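Local coordinates for ssDNA binding protein (Pyrococcus furiosus, PDB 4PSM), which binds single-stranded DNA, probably by trapping it in a tunnel system formed between the subunits of its assembly, at residues Arg21-Ile26 with Glu34-Ala39; Met54-Glu59 with Ile84-Lys89; Pro3-Gly8 with Ile64-Asn69; Arg28-Pro33 with Phe68-Gly73. All blocks are in the same frame, centred on the assembly; numbering follows the deposited sequence.

Interaction 1 (Arg21-Ile26 with Glu34-Ala39); sequences RVLFAI and EEVVKA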
loop_
_atom_site.group_PDB
_atom_site.type_symbol
_atom_site.label_atom_id
_atom_site.label_comp_id
_atom_site.label_asym_id
_atom_site.label_seq_id
_atom_site.Cartn_x
_atom_site.Cartn_y
_atom_site.Cartn_z
ATOM N N ARG A 21 23.706 0.519 17.018
ATOM C CA ARG A 21 22.900 1.580 16.433
ATOM C C ARG A 21 23.756 2.669 15.816
ATOM O O ARG A 21 23.523 3.083 14.678
ATOM C CB ARG A 21 21.928 2.145 17.458
ATOM C CG ARG A 21 20.822 1.170 17.801
ATOM C CD ARG A 21 20.076 1.583 19.040
ATOM N NE ARG A 21 19.699 2.988 19.008
ATOM C CZ ARG A 21 19.140 3.612 20.035
ATOM N NH1 ARG A 21 18.910 2.934 21.149
ATOM N NH2 ARG A 21 18.813 4.897 19.951
ATOM N N VAL A 22 24.760 3.115 16.564
ATOM C CA VAL A 22 25.654 4.166 16.095
ATOM C C VAL A 22 26.433 3.679 14.883
ATOM O O VAL A 22 26.589 4.399 13.897
ATOM C CB VAL A 22 26.629 4.593 17.202
ATOM C CG1 VAL A 22 27.557 5.710 16.706
ATOM C CG2 VAL A 22 25.845 5.044 18.411
ATOM N N LEU A 23 26.920 2.449 14.970
ATOM C CA LEU A 23 27.640 1.831 13.869
ATOM C C LEU A 23 26.797 1.782 12.575
ATOM O O LEU A 23 27.278 2.144 11.499
ATOM C CB LEU A 23 28.114 0.440 14.280
ATOM C CG LEU A 23 29.151 -0.221 13.375
ATOM C CD1 LEU A 23 30.286 0.745 13.077
ATOM C CD2 LEU A 23 29.673 -1.487 14.017
ATOM N N PHE A 24 25.541 1.353 12.682
ATOM C CA PHE A 24 24.652 1.350 11.515
ATOM C C PHE A 24 24.525 2.733 10.894
ATOM O O PHE A 24 24.525 2.878 9.672
ATOM C CB PHE A 24 23.254 0.846 11.869
ATOM C CG PHE A 24 23.087 -0.625 11.714
ATOM C CD1 PHE A 24 23.096 -1.205 10.453
ATOM C CD2 PHE A 24 22.901 -1.432 12.818
ATOM C CE1 PHE A 24 22.949 -2.566 10.304
ATOM C CE2 PHE A 24 22.740 -2.808 12.671
ATOM C CZ PHE A 24 22.765 -3.370 11.412
ATOM N N ALA A 25 24.413 3.747 11.745
ATOM C CA ALA A 25 24.179 5.106 11.277
ATOM C C ALA A 25 25.386 5.696 10.544
ATOM O O ALA A 25 25.230 6.374 9.527
ATOM C CB ALA A 25 23.756 5.996 12.434
ATOM N N ILE A 26 26.587 5.426 11.049
ATOM C CA ILE A 26 27.788 6.043 10.490
ATOM C C ILE A 26 28.410 5.267 9.325
ATOM O O ILE A 26 29.189 5.824 8.554
ATOM C CB ILE A 26 28.851 6.324 11.580
ATOM C CG1 ILE A 26 29.423 5.018 12.140
ATOM C CG2 ILE A 26 28.258 7.186 12.698
ATOM C CD1 ILE A 26 30.298 5.220 13.372
ATOM N N GLU A 34 24.906 -7.043 7.475
ATOM C CA GLU A 34 25.478 -8.233 8.096
ATOM C C GLU A 34 26.886 -7.962 8.619
ATOM O O GLU A 34 27.305 -8.537 9.619
ATOM C CB GLU A 34 25.483 -9.426 7.131
ATOM C CG GLU A 34 25.367 -9.047 5.661
ATOM C CD GLU A 34 23.938 -8.731 5.245
ATOM O OE1 GLU A 34 23.753 -7.834 4.396
ATOM O OE2 GLU A 34 23.004 -9.386 5.763
ATOM N N GLU A 35 27.618 -7.087 7.941
ATOM C CA GLU A 35 28.959 -6.723 8.399
ATOM C C GLU A 35 28.891 -5.872 9.662
ATOM O O GLU A 35 29.670 -6.072 10.590
ATOM C CB GLU A 35 29.742 -5.985 7.301
ATOM C CG GLU A 35 31.056 -5.372 7.762
ATOM C CD GLU A 35 32.061 -6.408 8.241
ATOM O OE1 GLU A 35 31.898 -7.599 7.909
ATOM O OE2 GLU A 35 33.017 -6.030 8.952
ATOM N N VAL A 36 27.955 -4.924 9.685
ATOM C CA VAL A 36 27.725 -4.091 10.852
ATOM C C VAL A 36 27.392 -4.963 12.055
ATOM O O VAL A 36 27.957 -4.800 13.138
ATOM C CB VAL A 36 26.579 -3.098 10.613
ATOM C CG1 VAL A 36 26.169 -2.425 11.918
ATOM C CG2 VAL A 36 26.983 -2.063 9.580
ATOM N N VAL A 37 26.474 -5.899 11.858
ATOM C CA VAL A 37 26.078 -6.799 12.931
ATOM C C VAL A 37 27.281 -7.595 13.412
ATOM O O VAL A 37 27.478 -7.793 14.608
ATOM C CB VAL A 37 24.964 -7.758 12.478
ATOM C CG1 VAL A 37 24.851 -8.947 13.427
ATOM C CG2 VAL A 37 23.645 -7.018 12.384
ATOM N N LYS A 38 28.089 -8.038 12.461
ATOM C CA LYS A 38 29.243 -8.869 12.753
ATOM C C LYS A 38 30.322 -8.053 13.477
ATOM O O LYS A 38 30.875 -8.491 14.478
ATOM C CB LYS A 38 29.777 -9.475 11.451
ATOM C CG LYS A 38 30.835 -10.549 11.616
ATOM C CD LYS A 38 32.229 -9.957 11.742
ATOM C CE LYS A 38 33.254 -10.826 11.029
ATOM N NZ LYS A 38 33.121 -12.261 11.403
ATOM N N ALA A 39 30.608 -6.859 12.975
ATOM C CA ALA A 39 31.624 -6.001 13.570
ATOM C C ALA A 39 31.237 -5.564 14.985
ATOM O O ALA A 39 32.055 -5.573 15.898
ATOM C CB ALA A 39 31.887 -4.777 12.690
#

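Interaction 2 (Met54-Glu59 with Ile84-Lys89); sequences MGVKKE and IETYKK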
loop_
_atom_site.group_PDB
_atom_site.type_symbol
_atom_site.label_atom_id
_atom_site.label_comp_id
_atom_site.label_asym_id
_atom_site.label_seq_id
_atom_site.Cartn_x
_atom_site.Cartn_y
_atom_site.Cartn_z
HETATM N N MSE A 54 36.289 -4.228 34.892
HETATM C CA MSE A 54 36.264 -2.909 35.513
HETATM C C MSE A 54 35.264 -2.809 36.658
HETATM O O MSE A 54 35.125 -1.753 37.269
HETATM C CB MSE A 54 35.946 -1.844 34.472
HETATM C CG MSE A 54 37.121 -1.441 33.619
HETATM SE SE MSE A 54 36.521 -0.491 32.032
HETATM C CE MSE A 54 38.232 0.239 31.435
ATOM N N GLY A 55 34.572 -3.902 36.949
ATOM C CA GLY A 55 33.573 -3.898 38.004
ATOM C C GLY A 55 32.386 -3.001 37.685
ATOM O O GLY A 55 31.738 -2.459 38.584
ATOM N N VAL A 56 32.091 -2.840 36.399
ATOM C CA VAL A 56 30.954 -2.022 35.989
ATOM C C VAL A 56 29.641 -2.775 36.154
ATOM O O VAL A 56 29.499 -3.907 35.699
ATOM C CB VAL A 56 31.091 -1.536 34.544
ATOM C CG1 VAL A 56 29.892 -0.697 34.166
ATOM C CG2 VAL A 56 32.365 -0.730 34.381
ATOM N N LYS A 57 28.697 -2.152 36.849
ATOM C CA LYS A 57 27.354 -2.700 36.999
ATOM C C LYS A 57 26.481 -2.217 35.843
ATOM O O LYS A 57 26.859 -1.304 35.108
ATOM C CB LYS A 57 26.755 -2.241 38.326
ATOM C CG LYS A 57 27.582 -2.614 39.546
ATOM C CD LYS A 57 27.143 -3.949 40.126
ATOM C CE LYS A 57 25.713 -3.876 40.642
ATOM N NZ LYS A 57 25.224 -5.190 41.142
ATOM N N LYS A 58 25.305 -2.807 35.671
ATOM C CA LYS A 58 24.458 -2.383 34.558
ATOM C C LYS A 58 23.731 -1.068 34.854
ATOM O O LYS A 58 23.188 -0.441 33.947
ATOM C CB LYS A 58 23.487 -3.491 34.119
ATOM C CG LYS A 58 22.622 -4.061 35.219
ATOM C CD LYS A 58 21.472 -4.867 34.628
ATOM C CE LYS A 58 20.728 -5.672 35.690
ATOM N NZ LYS A 58 20.239 -4.830 36.816
ATOM N N GLU A 59 23.742 -0.658 36.124
ATOM C CA GLU A 59 23.170 0.623 36.557
ATOM C C GLU A 59 24.132 1.774 36.281
ATOM O O GLU A 59 23.728 2.928 36.185
ATOM C CB GLU A 59 22.838 0.610 38.058
ATOM C CG GLU A 59 21.727 -0.349 38.459
ATOM C CD GLU A 59 22.123 -1.806 38.311
ATOM O OE1 GLU A 59 23.129 -2.221 38.928
ATOM O OE2 GLU A 59 21.430 -2.535 37.571
ATOM N N ILE A 84 36.743 3.477 27.281
ATOM C CA ILE A 84 35.524 3.248 28.032
ATOM C C ILE A 84 35.519 4.126 29.283
ATOM O O ILE A 84 36.118 3.776 30.298
ATOM C CB ILE A 84 35.380 1.776 28.455
ATOM C CG1 ILE A 84 35.500 0.849 27.247
ATOM C CG2 ILE A 84 34.055 1.558 29.171
ATOM C CD1 ILE A 84 35.386 -0.615 27.600
ATOM N N GLU A 85 34.861 5.276 29.194
ATOM C CA GLU A 85 34.627 6.114 30.358
ATOM C C GLU A 85 33.483 5.530 31.163
ATOM O O GLU A 85 32.450 5.154 30.613
ATOM C CB GLU A 85 34.298 7.538 29.929
ATOM C CG GLU A 85 35.405 8.205 29.126
ATOM C CD GLU A 85 34.992 9.557 28.578
ATOM O OE1 GLU A 85 33.823 9.946 28.781
ATOM O OE2 GLU A 85 35.831 10.229 27.945
ATOM N N THR A 86 33.671 5.444 32.472
ATOM C CA THR A 86 32.658 4.859 33.341
ATOM C C THR A 86 32.150 5.874 34.360
ATOM O O THR A 86 32.876 6.770 34.772
ATOM C CB THR A 86 33.190 3.609 34.061
ATOM O OG1 THR A 86 32.327 3.285 35.156
ATOM C CG2 THR A 86 34.595 3.859 34.589
ATOM N N TYR A 87 30.894 5.731 34.757
ATOM C CA TYR A 87 30.295 6.640 35.722
ATOM C C TYR A 87 29.419 5.862 36.685
ATOM O O TYR A 87 28.328 5.432 36.321
ATOM C CB TYR A 87 29.484 7.712 35.005
ATOM C CG TYR A 87 30.302 8.475 33.995
ATOM C CD1 TYR A 87 30.961 9.641 34.348
ATOM C CD2 TYR A 87 30.434 8.015 32.690
ATOM C CE1 TYR A 87 31.720 10.338 33.427
ATOM C CE2 TYR A 87 31.194 8.706 31.764
ATOM C CZ TYR A 87 31.834 9.868 32.143
ATOM O OH TYR A 87 32.593 10.565 31.235
ATOM N N LYS A 88 29.909 5.678 37.909
ATOM C CA LYS A 88 29.208 4.870 38.898
ATOM C C LYS A 88 27.906 5.529 39.318
ATOM O O LYS A 88 27.868 6.732 39.572
ATOM C CB LYS A 88 30.096 4.630 40.112
ATOM C CG LYS A 88 31.482 4.128 39.756
ATOM C CD LYS A 88 31.429 2.757 39.103
ATOM C CE LYS A 88 30.783 1.728 40.021
ATOM N NZ LYS A 88 30.948 0.318 39.528
ATOM N N LYS A 89 26.840 4.737 39.371
ATOM C CA LYS A 89 25.529 5.235 39.762
ATOM C C LYS A 89 25.599 6.054 41.054
ATOM O O LYS A 89 25.032 7.142 41.143
ATOM C CB LYS A 89 24.550 4.070 39.934
ATOM C CG LYS A 89 23.173 4.496 40.431
ATOM C CD LYS A 89 22.348 3.303 40.871
ATOM C CE LYS A 89 20.990 3.735 41.396
ATOM N NZ LYS A 89 20.152 2.571 41.808
#

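Interaction 3 (Pro3-Gly8 with Ile64-Asn69); sequences PKLMTG and ISVDFN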
loop_
_atom_site.group_PDB
_atom_site.type_symbol
_atom_site.label_atom_id
_atom_site.label_comp_id
_atom_site.label_asym_id
_atom_site.label_seq_id
_atom_site.Cartn_x
_atom_site.Cartn_y
_atom_site.Cartn_z
ATOM N N PRO A 3 37.513 8.266 11.244
ATOM C CA PRO A 3 36.207 7.671 11.549
ATOM C C PRO A 3 36.166 7.200 12.990
ATOM O O PRO A 3 36.951 6.335 13.376
ATOM C CB PRO A 3 36.141 6.451 10.618
ATOM C CG PRO A 3 37.316 6.588 9.678
ATOM C CD PRO A 3 38.340 7.372 10.421
ATOM N N LYS A 4 35.263 7.760 13.782
ATOM C CA LYS A 4 35.189 7.385 15.185
ATOM C C LYS A 4 33.773 7.027 15.591
ATOM O O LYS A 4 32.814 7.701 15.218
ATOM C CB LYS A 4 35.720 8.510 16.069
ATOM C CG LYS A 4 36.188 8.066 17.445
ATOM C CD LYS A 4 37.006 9.173 18.090
ATOM C CE LYS A 4 38.079 9.659 17.124
ATOM N NZ LYS A 4 38.539 11.041 17.417
ATOM N N LEU A 5 33.648 5.950 16.354
ATOM C CA LEU A 5 32.361 5.554 16.902
ATOM C C LEU A 5 32.253 6.079 18.326
ATOM O O LEU A 5 33.152 5.889 19.140
ATOM C CB LEU A 5 32.214 4.041 16.839
ATOM C CG LEU A 5 31.275 3.152 17.661
ATOM C CD1 LEU A 5 30.664 3.721 18.946
ATOM C CD2 LEU A 5 30.315 2.319 16.842
HETATM N N MSE A 6 31.152 6.759 18.616
HETATM C CA MSE A 6 30.923 7.308 19.939
HETATM C C MSE A 6 29.491 7.072 20.366
HETATM O O MSE A 6 28.552 7.392 19.637
HETATM C CB MSE A 6 31.219 8.799 19.955
HETATM C CG MSE A 6 32.610 9.156 19.482
HETATM SE SE MSE A 6 32.878 11.085 19.531
HETATM C CE MSE A 6 31.352 11.634 18.459
ATOM N N THR A 7 29.328 6.509 21.555
ATOM C CA THR A 7 28.005 6.215 22.073
ATOM C C THR A 7 27.375 7.424 22.760
ATOM O O THR A 7 26.151 7.557 22.796
ATOM C CB THR A 7 28.042 5.045 23.073
ATOM O OG1 THR A 7 28.919 5.370 24.153
ATOM C CG2 THR A 7 28.516 3.766 22.401
ATOM N N GLY A 8 28.211 8.306 23.296
ATOM C CA GLY A 8 27.737 9.323 24.216
ATOM C C GLY A 8 27.357 8.585 25.479
ATOM O O GLY A 8 27.691 7.403 25.631
ATOM N N ILE A 64 31.466 5.149 25.338
ATOM C CA ILE A 64 32.369 4.329 24.544
ATOM C C ILE A 64 32.805 5.052 23.278
ATOM O O ILE A 64 31.991 5.621 22.551
ATOM C CB ILE A 64 31.730 2.972 24.185
ATOM C CG1 ILE A 64 31.470 2.168 25.461
ATOM C CG2 ILE A 64 32.623 2.201 23.211
ATOM C CD1 ILE A 64 30.769 0.856 25.234
ATOM N N SER A 65 34.104 5.028 23.032
ATOM C CA SER A 65 34.678 5.615 21.839
ATOM C C SER A 65 35.629 4.602 21.217
ATOM O O SER A 65 36.298 3.842 21.912
ATOM C CB SER A 65 35.432 6.899 22.178
ATOM O OG SER A 65 34.644 7.757 22.982
ATOM N N VAL A 66 35.683 4.584 19.900
ATOM C CA VAL A 66 36.597 3.688 19.220
ATOM C C VAL A 66 36.714 4.086 17.763
ATOM O O VAL A 66 35.713 4.307 17.081
ATOM C CB VAL A 66 36.156 2.214 19.342
ATOM C CG1 VAL A 66 34.837 1.990 18.624
ATOM C CG2 VAL A 66 37.238 1.288 18.797
ATOM N N ASP A 67 37.951 4.210 17.304
ATOM C CA ASP A 67 38.214 4.462 15.902
ATOM C C ASP A 67 38.210 3.138 15.164
ATOM O O ASP A 67 38.518 2.084 15.738
ATOM C CB ASP A 67 39.548 5.183 15.715
ATOM C CG ASP A 67 39.480 6.641 16.122
ATOM O OD1 ASP A 67 39.238 7.493 15.242
ATOM O OD2 ASP A 67 39.664 6.933 17.321
ATOM N N PHE A 68 37.830 3.195 13.895
ATOM C CA PHE A 68 37.782 2.010 13.060
ATOM C C PHE A 68 37.961 2.445 11.620
ATOM O O PHE A 68 37.835 3.625 11.292
ATOM C CB PHE A 68 36.444 1.290 13.229
ATOM C CG PHE A 68 35.278 2.043 12.648
ATOM C CD1 PHE A 68 34.795 1.735 11.385
ATOM C CD2 PHE A 68 34.674 3.068 13.361
ATOM C CE1 PHE A 68 33.727 2.432 10.844
ATOM C CE2 PHE A 68 33.606 3.769 12.825
ATOM C CZ PHE A 68 33.131 3.447 11.565
ATOM N N ASN A 69 38.267 1.491 10.759
ATOM C CA ASN A 69 38.386 1.788 9.350
ATOM C C ASN A 69 37.549 0.829 8.531
ATOM O O ASN A 69 37.327 -0.317 8.929
ATOM C CB ASN A 69 39.845 1.732 8.911
ATOM C CG ASN A 69 40.332 3.054 8.373
ATOM O OD1 ASN A 69 40.126 3.376 7.201
ATOM N ND2 ASN A 69 40.985 3.834 9.227
HETATM O O HOH W 1 31.029 8.304 23.612
#

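Interaction 4 (Arg28-Pro33 with Phe68-Gly73); sequences RGKVFP and FNIEDG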
loop_
_atom_site.group_PDB
_atom_site.type_symbol
_atom_site.label_atom_id
_atom_site.label_comp_id
_atom_site.label_asym_id
_atom_site.label_seq_id
_atom_site.Cartn_x
_atom_site.Cartn_y
_atom_site.Cartn_z
ATOM N N ARG A 28 26.393 3.745 7.169
ATOM C CA ARG A 28 25.286 3.740 6.221
ATOM C C ARG A 28 25.770 3.867 4.776
ATOM O O ARG A 28 26.481 4.811 4.426
ATOM C CB ARG A 28 24.317 4.872 6.573
ATOM C CG ARG A 28 23.085 5.002 5.700
ATOM C CD ARG A 28 22.224 3.761 5.689
ATOM N NE ARG A 28 21.766 3.314 6.965
ATOM C CZ ARG A 28 21.530 2.079 7.397
ATOM N NH1 ARG A 28 21.072 1.994 8.626
ATOM N NH2 ARG A 28 21.737 0.969 6.694
ATOM N N GLY A 29 25.399 2.897 3.946
ATOM C CA GLY A 29 25.751 2.933 2.541
ATOM C C GLY A 29 27.152 2.427 2.262
ATOM O O GLY A 29 27.444 1.934 1.170
ATOM N N LYS A 30 28.025 2.550 3.255
ATOM C CA LYS A 30 29.415 2.135 3.104
ATOM C C LYS A 30 29.603 0.639 3.371
ATOM O O LYS A 30 30.623 0.061 3.010
ATOM C CB LYS A 30 30.317 2.949 4.038
ATOM C CG LYS A 30 30.253 4.454 3.832
ATOM C CD LYS A 30 31.176 5.173 4.801
ATOM C CE LYS A 30 31.158 6.677 4.579
ATOM N NZ LYS A 30 32.097 7.381 5.498
ATOM N N VAL A 31 28.615 0.007 3.993
ATOM C CA VAL A 31 28.774 -1.373 4.436
ATOM C C VAL A 31 27.443 -2.127 4.470
ATOM O O VAL A 31 26.390 -1.544 4.735
ATOM C CB VAL A 31 29.429 -1.415 5.850
ATOM C CG1 VAL A 31 29.060 -2.682 6.589
ATOM C CG2 VAL A 31 30.941 -1.291 5.750
ATOM N N PHE A 32 27.498 -3.428 4.199
ATOM C CA PHE A 32 26.323 -4.284 4.307
ATOM C C PHE A 32 25.959 -4.532 5.767
ATOM O O PHE A 32 26.836 -4.710 6.609
ATOM C CB PHE A 32 26.563 -5.614 3.589
ATOM C CG PHE A 32 26.605 -5.495 2.091
ATOM C CD1 PHE A 32 25.763 -4.613 1.430
ATOM C CD2 PHE A 32 27.491 -6.257 1.345
ATOM C CE1 PHE A 32 25.801 -4.496 0.055
ATOM C CE2 PHE A 32 27.535 -6.145 -0.032
ATOM C CZ PHE A 32 26.689 -5.264 -0.676
ATOM N N PRO A 33 24.656 -4.554 6.067
ATOM C CA PRO A 33 24.152 -4.722 7.435
ATOM C C PRO A 33 24.787 -5.905 8.157
ATOM O O PRO A 33 25.164 -5.775 9.323
ATOM C CB PRO A 33 22.655 -4.966 7.227
ATOM C CG PRO A 33 22.345 -4.237 5.968
ATOM C CD PRO A 33 23.565 -4.395 5.089
ATOM N N PHE A 68 37.830 3.195 13.895
ATOM C CA PHE A 68 37.782 2.010 13.060
ATOM C C PHE A 68 37.961 2.445 11.620
ATOM O O PHE A 68 37.835 3.625 11.292
ATOM C CB PHE A 68 36.444 1.290 13.229
ATOM C CG PHE A 68 35.278 2.043 12.648
ATOM C CD1 PHE A 68 34.795 1.735 11.385
ATOM C CD2 PHE A 68 34.674 3.068 13.361
ATOM C CE1 PHE A 68 33.727 2.432 10.844
ATOM C CE2 PHE A 68 33.606 3.769 12.825
ATOM C CZ PHE A 68 33.131 3.447 11.565
ATOM N N ASN A 69 38.267 1.491 10.759
ATOM C CA ASN A 69 38.386 1.788 9.350
ATOM C C ASN A 69 37.549 0.829 8.531
ATOM O O ASN A 69 37.327 -0.317 8.929
ATOM C CB ASN A 69 39.845 1.732 8.911
ATOM C CG ASN A 69 40.332 3.054 8.373
ATOM O OD1 ASN A 69 40.126 3.376 7.201
ATOM N ND2 ASN A 69 40.985 3.834 9.227
ATOM N N ILE A 70 37.068 1.315 7.395
ATOM C CA ILE A 70 36.353 0.467 6.462
ATOM C C ILE A 70 37.312 0.102 5.339
ATOM O O ILE A 70 37.797 0.964 4.610
ATOM C CB ILE A 70 35.091 1.161 5.925
ATOM C CG1 ILE A 70 34.195 1.594 7.091
ATOM C CG2 ILE A 70 34.340 0.244 4.966
ATOM C CD1 ILE A 70 32.889 2.228 6.667
ATOM N N GLU A 71 37.618 -1.183 5.231
ATOM C CA GLU A 71 38.521 -1.655 4.199
ATOM C C GLU A 71 37.879 -2.817 3.459
ATOM O O GLU A 71 37.596 -3.855 4.056
ATOM C CB GLU A 71 39.854 -2.078 4.812
ATOM C CG GLU A 71 40.913 -2.464 3.790
ATOM C CD GLU A 71 42.243 -2.814 4.429
ATOM O OE1 GLU A 71 42.266 -3.081 5.650
ATOM O OE2 GLU A 71 43.267 -2.818 3.710
ATOM N N ASP A 72 37.639 -2.628 2.165
ATOM C CA ASP A 72 36.986 -3.644 1.352
ATOM C C ASP A 72 35.627 -3.965 1.950
ATOM O O ASP A 72 35.258 -5.129 2.092
ATOM C CB ASP A 72 37.848 -4.906 1.285
ATOM C CG ASP A 72 39.287 -4.608 0.912
ATOM O OD1 ASP A 72 39.513 -3.856 -0.059
ATOM O OD2 ASP A 72 40.194 -5.120 1.598
ATOM N N GLY A 73 34.900 -2.918 2.329
ATOM C CA GLY A 73 33.565 -3.065 2.878
ATOM C C GLY A 73 33.531 -3.828 4.189
ATOM O O GLY A 73 32.488 -4.338 4.590
#

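Interaction 1 (Arg21-Ile26 with Glu34-Ala39)
Val-36 presses one methyl into the face of the Phe-24 ring. Its CG1 lies 3.3 Å from the centroid of the Phe-24 ring and only 2° off the ring normal. This is a centred CH-pi contact over the ring face, with the methyl almost equally far from all six ring carbons. Val-36 places CG1 there because that branch stands opposite the backbone N (chi1 169°). CG2, the other branch, lies further out over the CD1 and CE1 side of the same ring. Val-37 meets the ring at its edge instead, with Val-37 CG2 3.9 Å from Phe-24 CZ. Leu-23 slides past Val-36 on its other side, Leu-23 CG being 4.0 Å from Val-36 CG1. The same leucine reaches along the second helix, and its CD2 lies 4.2 Å from Ala-39 CB. No hydrogen bond joins the two segments, so the contact is apolar packing.

Further out, Leu-23 and Ala-39 touch Ile-75 of strand 74-87, and Ala-39 O accepts a hydrogen bond from Trp-77 NE1. Phe-24 also packs on Leu-146 of the second subunit, so the helix pair contributes to a subunit interface. The segment axes come within 9.7 Å and run at 144° to each other. Helices 15-26 and 33-53 thus form a helical hairpin, joined by a short loop and packed on one face of the antiparallel sheet.

Interaction 2 (Met54-Glu59 with Ile84-Lys89)
A Schellman motif at Gly-55 closes helix 33-53, and the tip of Lys-88 comes up against it. Gly-55 O lies 3.0 Å from Lys-88 NZ, but the angle is too poor for a hydrogen bond. The main partner of Lys-88 NZ is Asp-60, with which it forms a salt bridge. The Lys-88 chain folds back at chi2 (-65°) and chi3 (-59°), which carries its ammonium to the loop. Asp-60 also accepts hydrogen bonds from the backbone N of Lys-57 and of Lys-89, so one carboxylate ties both segments together.

The contact joins the loop after helix 33-53 to the end of strand 74-87, an outer strand of this chain's three-stranded antiparallel sheet. Lys-88 and Lys-89 begin a predicted coiled coil that takes in most of the long helix 93-141. The apolar contacts are few and lie at the surface. Met-54, a selenomethionine, brings SE to 4.3 Å from Ile-84 CG2. Val-56 CG2 passes Thr-86 OG1 at 4.1 Å.

At the far end Glu-59 CB rests 3.9 Å from CD of the extended Lys-89 chain. The Glu-59 carboxylate bends away and pairs with its neighbour, Glu-59 OE2 being 2.7 Å from Lys-58 NZ. That ammonium also forms a salt bridge with a bound sulfate ion.

Interaction 3 (Pro3-Gly8 with Ile64-Asn69)
Leu-5 and Val-66 form a hydrogen-bonded antiparallel pair, flanked by the non-hydrogen-bonded pairs Lys-4 with Asp-67 and Met-6 with Ser-65, on strands whose directions differ by 159°. These strands, 4-11 and 61-71, are neighbours in a three-stranded antiparallel sheet. Leu-5 N donates to Val-66 O over 2.7 Å and nearly straight, at 171°. The return bond from Val-66 N to Leu-5 O is more bent. Near Pro-3 the pairing thins out, and the bond from Phe-68 N to Pro-3 O is weak at 3.3 Å.

Leu-5 and Val-66 share the sheet face that carries the helices. There Leu-5 CB packs on Val-66 CG1 at 3.8 Å, and Leu-5 touches Leu-23 of helix 15-26. Phe-68 turns its ring under the start of the first strand, with Pro-3 CB over the rim of one ring face. Trp-77 meets the same ring at an inclined angle.

Lys-4 and Asp-67 lie on the other face. Lys-4 CE sits against the carboxylate, but Lys-4 NZ stays 4.2 Å from Asp-67 OD1, beyond a salt bridge.

At the far end the backbone of Thr-7 leaves extended geometry, yet Thr-7 N still donates to Ile-64 O at 3.0 Å. Its side chain adds a second link. With chi1 at 59°, OG1 tucks between the backbone N and carbonyl. There Thr-7 OG1 accepts from Ile-64 N at 2.8 Å and donates to Gly-8 O. A water finishes this end, accepting from Gly-8 N at 2.8 Å and donating to Ile-64 O.

Interaction 4 (Arg28-Pro33 with Phe68-Gly73)
Ile-70 reaches from its strand to Lys-30 and Val-31 in the loop between two helices. Its side chain divides at CB, and each branch finds a different residue. The short branch ends in CG2, which lies 3.8 Å from CG2 of Val-31. The long branch runs through CG1 to CD1. Because CG1 stands opposite the carbonyl carbon (chi1 -56°) and the chain then extends, CD1 arrives beside Lys-30. Ile-70 CD1 meets Lys-30 CB at 3.7 Å. The same methyl is 3.9 Å from Lys-30 CD, so it lies against the aliphatic part of the lysine, which it crosses at about a right angle.

Val-31 CG2 has a second neighbour in this contact, Gly-73 O at 3.6 Å. No hydrogen bond links the two segments. Ile-70 also touches Thr-27, at the start of the connection between the helices. Next to Thr-27, Arg-28 forms a salt bridge with Glu-140 of the second subunit. At the other end of that loop Phe-32 is the N-cap residue of helix 33-53.

Asp-72 and Gly-73 both have positive phi, with angles close to a type I' turn. The contact thus sets a helix-helix loop against the tip of a beta hairpin made by strands 61-71 and 74-87.

How the interactions relate
The chain runs strand 4-11, helices 15-26 and 33-53, strands 61-71 and 74-87, then long helix 93-141. Interaction 3 pairs the first two strands of the sheet, and interaction 1 joins the two helices packed against it. Their centres are 12 Å apart, and Leu-23 and Ile-26 bridge them through Leu-5 and Phe-68. Interaction 4, centred 8 Å from interaction 1, covers the end where the helix loop meets the hairpin; both touch the second subunit. Interactions 3 and 4 share Phe-68 and Asn-69 on strand 61-71. These three form one connected cluster where helices meet sheet. Interaction 2 lies apart, about 30 Å from interaction 4 between centres, where strand 74-87 leads toward the long helix.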